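Local coordinates for tRNA (guanine-N(1)-)-methyltransferase (Aquifex aeolicus, PDB 1OY5), which probably catalyses transfer of a methyl group from S-adenosyl-L-methionine to N1 of guanosine-37 in tRNA, as a homodimer, at residues F46-Q51 with I70-D75; I112-Y117 with I144-V149. All coordinates share one frame; numbering follows the deposited sequence.

Contact 1: residues F46-Q51 with I70-D75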
loop_
_atom_site.group_PDB
_atom_site.type_symbol
_atom_site.label_atom_id
_atom_site.label_comp_id
_atom_site.label_asym_id
_atom_site.label_seq_id
_atom_site.Cartn_x
_atom_site.Cartn_y
_atom_site.Cartn_z
ATOM N N PHE A 46 -4.166 17.894 17.837
ATOM C CA PHE A 46 -3.912 19.226 17.304
ATOM C C PHE A 46 -5.137 19.908 16.831
ATOM O O PHE A 46 -5.017 20.926 16.205
ATOM C CB PHE A 46 -2.930 19.179 16.148
ATOM C CG PHE A 46 -1.536 18.930 16.571
ATOM C CD1 PHE A 46 -0.703 19.984 16.866
ATOM C CD2 PHE A 46 -1.061 17.635 16.695
ATOM C CE1 PHE A 46 0.601 19.779 17.293
ATOM C CE2 PHE A 46 0.259 17.396 17.121
ATOM C CZ PHE A 46 1.089 18.507 17.429
ATOM N N ALA A 47 -6.306 19.346 17.100
ATOM C CA ALA A 47 -7.539 19.960 16.687
ATOM C C ALA A 47 -7.884 21.072 17.719
ATOM O O ALA A 47 -8.241 20.798 18.877
ATOM C CB ALA A 47 -8.621 18.903 16.601
ATOM N N PRO A 48 -7.779 22.317 17.291
ATOM C CA PRO A 48 -8.147 23.455 18.125
ATOM C C PRO A 48 -9.473 23.228 18.889
ATOM O O PRO A 48 -9.435 22.808 20.041
ATOM C CB PRO A 48 -8.240 24.604 17.097
ATOM C CG PRO A 48 -7.294 24.246 16.040
ATOM C CD PRO A 48 -7.326 22.753 15.954
ATOM N N LYS A 49 -10.612 23.521 18.277
ATOM C CA LYS A 49 -11.912 23.250 18.887
ATOM C C LYS A 49 -12.271 21.742 18.854
ATOM O O LYS A 49 -13.351 21.376 18.482
ATOM C CB LYS A 49 -13.000 24.073 18.168
ATOM C CG LYS A 49 -12.549 25.357 17.528
ATOM C CD LYS A 49 -13.707 26.001 16.789
ATOM C CE LYS A 49 -13.326 26.398 15.391
ATOM N NZ LYS A 49 -14.262 27.432 14.854
ATOM N N GLY A 50 -11.367 20.878 19.303
ATOM C CA GLY A 50 -11.452 19.408 19.154
ATOM C C GLY A 50 -12.040 18.701 17.917
ATOM O O GLY A 50 -12.319 17.521 17.955
ATOM N N GLN A 51 -12.187 19.384 16.792
ATOM C CA GLN A 51 -12.867 18.832 15.626
ATOM C C GLN A 51 -11.931 18.510 14.452
ATOM O O GLN A 51 -11.445 19.418 13.860
ATOM C CB GLN A 51 -13.789 19.944 15.186
ATOM C CG GLN A 51 -15.107 19.583 14.625
ATOM C CD GLN A 51 -15.910 20.850 14.369
ATOM O OE1 GLN A 51 -15.338 21.891 13.965
ATOM N NE2 GLN A 51 -17.222 20.796 14.639
ATOM N N ILE A 70 -4.362 20.209 10.702
ATOM C CA ILE A 70 -3.203 19.934 9.856
ATOM C C ILE A 70 -2.215 21.109 9.856
ATOM O O ILE A 70 -1.015 20.909 9.879
ATOM C CB ILE A 70 -3.653 19.579 8.443
ATOM C CG1 ILE A 70 -4.367 18.226 8.452
ATOM C CG2 ILE A 70 -2.459 19.571 7.467
ATOM C CD1 ILE A 70 -4.981 17.921 7.136
ATOM N N TYR A 71 -2.712 22.337 9.823
ATOM C CA TYR A 71 -1.815 23.510 9.829
ATOM C C TYR A 71 -1.096 23.629 11.182
ATOM O O TYR A 71 0.097 23.906 11.264
ATOM C CB TYR A 71 -2.582 24.792 9.503
ATOM C CG TYR A 71 -2.470 25.185 8.060
ATOM C CD1 TYR A 71 -1.321 25.802 7.574
ATOM C CD2 TYR A 71 -3.501 24.937 7.171
ATOM C CE1 TYR A 71 -1.209 26.169 6.243
ATOM C CE2 TYR A 71 -3.399 25.299 5.837
ATOM C CZ TYR A 71 -2.246 25.921 5.388
ATOM O OH TYR A 71 -2.148 26.271 4.077
ATOM N N GLU A 72 -1.852 23.407 12.239
ATOM C CA GLU A 72 -1.311 23.357 13.588
ATOM C C GLU A 72 -0.219 22.250 13.681
ATOM O O GLU A 72 0.867 22.465 14.182
ATOM C CB GLU A 72 -2.460 23.033 14.548
ATOM C CG GLU A 72 -2.582 23.907 15.770
ATOM C CD GLU A 72 -2.618 25.367 15.446
ATOM O OE1 GLU A 72 -3.711 25.869 15.122
ATOM O OE2 GLU A 72 -1.540 26.012 15.525
ATOM N N ALA A 73 -0.514 21.060 13.189
ATOM C CA ALA A 73 0.462 19.992 13.244
ATOM C C ALA A 73 1.749 20.355 12.467
ATOM O O ALA A 73 2.873 20.077 12.921
ATOM C CB ALA A 73 -0.133 18.730 12.703
ATOM N N TYR A 74 1.553 20.935 11.277
ATOM C CA TYR A 74 2.632 21.406 10.428
ATOM C C TYR A 74 3.490 22.403 11.216
ATOM O O TYR A 74 4.709 22.220 11.331
ATOM C CB TYR A 74 2.042 22.029 9.152
ATOM C CG TYR A 74 3.037 22.701 8.216
ATOM C CD1 TYR A 74 3.155 24.081 8.188
ATOM C CD2 TYR A 74 3.825 21.968 7.363
ATOM C CE1 TYR A 74 4.040 24.723 7.351
ATOM C CE2 TYR A 74 4.726 22.595 6.504
ATOM C CZ TYR A 74 4.820 23.985 6.520
ATOM O OH TYR A 74 5.704 24.657 5.738
ATOM N N ASP A 75 2.838 23.430 11.773
ATOM C CA ASP A 75 3.504 24.443 12.570
ATOM C C ASP A 75 4.355 23.813 13.650
ATOM O O ASP A 75 5.520 24.156 13.795
ATOM C CB ASP A 75 2.501 25.405 13.220
ATOM C CG ASP A 75 1.858 26.346 12.216
ATOM O OD1 ASP A 75 0.926 27.098 12.589
ATOM O OD2 ASP A 75 2.207 26.401 11.018
#
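F46 lays the face of its phenyl ring against the backbone of helix 67-81 at A73. The CA of A73 stands 4.0 Å from the centroid of the F46 ring, 19° off the ring normal and displaced toward the rim, which makes this a CH-pi contact from a helix backbone rather than a side-chain stack. The closest carbon is CD1 of F46, 3.8 Å from A73 CA, while CG of F46 also meets the methyl CB of A73 at 4.1 Å. With chi1 at -74°, CG lies anti to the carbonyl carbon of F46; the ring therefore extends toward the helix while the carbonyl stays behind to meet E72. There the touch is plain van der Waals: F46 O sits 3.7 Å from CB of E72, and the CB atoms of F46 and E72 are 4.2 Å apart. The E72 chain bends at chi2 (53°), which turns the carboxylate beside the P48 ring, so that OE1 comes to 4.0 Å from CG of P48. That is a loose contact at the margin, and no hydrogen bond joins the two segments. Beyond them, Y76, further along the same helix, meets the F46 ring edge-to-face, and A73 also packs on L11 of strand 6-12. On the dimer side, E72 packs on Y188 of the second subunit, and D75 OD1 forms a salt bridge with R189 of that subunit. The arrangement is an aromatic residue of a connecting loop packed on a helix that flanks the parallel sheet of the SPOUT-type methyltransferase domain, away from the S-adenosyl-L-methionine site.

Contact 2: residues I112-Y117 with I144-V149; sequences IICGRY and IVALAV
In the SPOUT methyltransferase core, the end of a central strand of the parallel sheet leads into the cofactor-binding region, and here helix 143-155 covers that strand end. The strand is 109-114, and the residue immediately after it, G115, is expected by similarity to bind S-adenosyl-L-methionine. Strand 112-114 and helix 144-149 run nearly antiparallel, at 154°, with their axes 8.8 Å apart at closest approach. A146 is the meeting point: its methyl CB faces two strand side chains at once, 3.7 Å from SG of C114 and 3.8 Å from CG2 of I112. The two branches of I112 divide the work. CG2 lies anti to the backbone N and bears on A146, whereas CG1, at chi1 -59°, carries CD1 along the helix until it is 4.1 Å from CG1 of V149. The I112 and V149 side chains run past one another head to tail and touch through their end methyls. On the other strand residue, the C114 sulfur rests on the alanine methyl. All four residues are buried, and the contact is wholly apolar, with no hydrogen bond between the segments. Just past the strand, R116 NH1 forms a salt bridge with OE2 of E143, a second, polar tie between the strand's exit and the start of the helix. Within the sheet, I112 and C114 bond through their backbones to strand 6-12 and I113 to strand 85-89. A146 reaches V10 of strand 6-12, L147 packs on helix 15-21, and both L147 and A148 touch I144 of the second subunit, placing the helix between sheet and dimer partner.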
loop_
_atom_site.group_PDB
_atom_site.type_symbol
_atom_site.label_atom_id
_atom_site.label_comp_id
_atom_site.label_asym_id
_atom_site.label_seq_id
_atom_site.Cartn_x
_atom_site.Cartn_y
_atom_site.Cartn_z
ATOM N N ILE A 112 4.100 13.491 6.040
ATOM C CA ILE A 112 3.122 12.878 5.166
ATOM C C ILE A 112 1.757 13.083 5.776
ATOM O O ILE A 112 1.492 12.633 6.869
ATOM C CB ILE A 112 3.384 11.392 5.035
ATOM C CG1 ILE A 112 4.770 11.132 4.478
ATOM C CG2 ILE A 112 2.351 10.766 4.138
ATOM C CD1 ILE A 112 5.149 9.663 4.565
ATOM N N ILE A 113 0.894 13.778 5.056
ATOM C CA ILE A 113 -0.445 14.067 5.520
ATOM C C ILE A 113 -1.323 12.945 4.994
ATOM O O ILE A 113 -1.464 12.837 3.788
ATOM C CB ILE A 113 -0.932 15.413 4.948
ATOM C CG1 ILE A 113 -0.016 16.551 5.393
ATOM C CG2 ILE A 113 -2.335 15.721 5.434
ATOM C CD1 ILE A 113 -0.330 17.859 4.815
ATOM N N CYS A 114 -1.913 12.136 5.895
ATOM C CA CYS A 114 -2.713 11.007 5.485
ATOM C C CYS A 114 -4.145 11.439 5.218
ATOM O O CYS A 114 -4.819 11.868 6.093
ATOM C CB CYS A 114 -2.660 9.880 6.520
ATOM S SG CYS A 114 -1.036 9.146 6.777
ATOM N N GLY A 115 -4.603 11.336 3.983
ATOM C CA GLY A 115 -5.972 11.701 3.661
ATOM C C GLY A 115 -7.020 10.768 4.273
ATOM O O GLY A 115 -6.705 9.674 4.814
ATOM N N ARG A 116 -8.266 11.244 4.245
ATOM C CA ARG A 116 -9.421 10.492 4.729
ATOM C C ARG A 116 -10.697 11.071 4.173
ATOM O O ARG A 116 -10.735 12.205 3.697
ATOM C CB ARG A 116 -9.547 10.563 6.239
ATOM C CG ARG A 116 -8.315 10.236 7.029
ATOM C CD ARG A 116 -8.020 8.743 7.152
ATOM N NE ARG A 116 -9.169 7.912 7.473
ATOM C CZ ARG A 116 -9.139 6.595 7.385
ATOM N NH1 ARG A 116 -8.013 5.970 7.045
ATOM N NH2 ARG A 116 -10.215 5.880 7.658
ATOM N N TYR A 117 -11.760 10.283 4.257
ATOM C CA TYR A 117 -13.100 10.735 3.847
ATOM C C TYR A 117 -13.157 11.279 2.406
ATOM O O TYR A 117 -12.599 10.707 1.484
ATOM C CB TYR A 117 -13.628 11.765 4.881
ATOM C CG TYR A 117 -13.482 11.252 6.310
ATOM C CD1 TYR A 117 -12.706 11.928 7.250
ATOM C CD2 TYR A 117 -14.069 10.048 6.689
ATOM C CE1 TYR A 117 -12.545 11.442 8.515
ATOM C CE2 TYR A 117 -13.909 9.547 7.963
ATOM C CZ TYR A 117 -13.141 10.246 8.876
ATOM O OH TYR A 117 -13.012 9.715 10.145
ATOM N N ILE A 144 -1.941 3.523 4.610
ATOM C CA ILE A 144 -1.273 2.458 3.878
ATOM C C ILE A 144 -0.242 2.980 2.863
ATOM O O ILE A 144 0.752 2.316 2.575
ATOM C CB ILE A 144 -2.372 1.611 3.153
ATOM C CG1 ILE A 144 -3.041 0.675 4.147
ATOM C CG2 ILE A 144 -1.814 0.810 2.061
ATOM C CD1 ILE A 144 -4.352 0.079 3.621
ATOM N N VAL A 145 -0.476 4.165 2.329
ATOM C CA VAL A 145 0.406 4.733 1.336
ATOM C C VAL A 145 1.560 5.370 2.042
ATOM O O VAL A 145 2.708 5.361 1.558
ATOM C CB VAL A 145 -0.316 5.722 0.425
ATOM C CG1 VAL A 145 0.669 6.508 -0.405
ATOM C CG2 VAL A 145 -1.296 4.945 -0.499
ATOM N N ALA A 146 1.268 5.885 3.217
ATOM C CA ALA A 146 2.322 6.477 4.029
ATOM C C ALA A 146 3.300 5.390 4.423
ATOM O O ALA A 146 4.526 5.601 4.376
ATOM C CB ALA A 146 1.734 7.142 5.278
ATOM N N LEU A 147 2.776 4.233 4.818
ATOM C CA LEU A 147 3.636 3.166 5.290
ATOM C C LEU A 147 4.500 2.652 4.117
ATOM O O LEU A 147 5.725 2.488 4.244
ATOM C CB LEU A 147 2.825 2.073 5.957
ATOM C CG LEU A 147 2.101 2.378 7.287
ATOM C CD1 LEU A 147 1.266 1.172 7.698
ATOM C CD2 LEU A 147 3.055 2.701 8.388
ATOM N N ALA A 148 3.867 2.462 2.961
ATOM C CA ALA A 148 4.596 2.053 1.790
ATOM C C ALA A 148 5.764 3.014 1.568
ATOM O O ALA A 148 6.902 2.605 1.435
ATOM C CB ALA A 148 3.694 2.062 0.612
ATOM N N VAL A 149 5.481 4.305 1.579
ATOM C CA VAL A 149 6.523 5.295 1.406
ATOM C C VAL A 149 7.663 5.139 2.470
ATOM O O VAL A 149 8.841 5.178 2.133
ATOM C CB VAL A 149 5.936 6.709 1.454
ATOM C CG1 VAL A 149 7.030 7.725 1.512
ATOM C CG2 VAL A 149 5.067 6.977 0.248
#

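In the fold
From the N terminus, the chain forms strands 6-12 and 36-42 before reaching contact 1, which closes a short excursion of 18 residues, including the small hairpin of strands 53-54 and 64-65, onto helix 67-81. It then passes through strand 85-89 and helix 98-105 to strand 109-114, where contact 2 opens; this longer loop carries L134 to L139, predicted to bind the cofactor, and closes on helix 143-155. The two loops follow in series and neither encloses the other. Their centres lie 18 Å apart, yet I70 CG2 touches I113 CD1 at 3.8 Å, joining helix 67-81 to strand 109-114. Both contacts also border the second subunit.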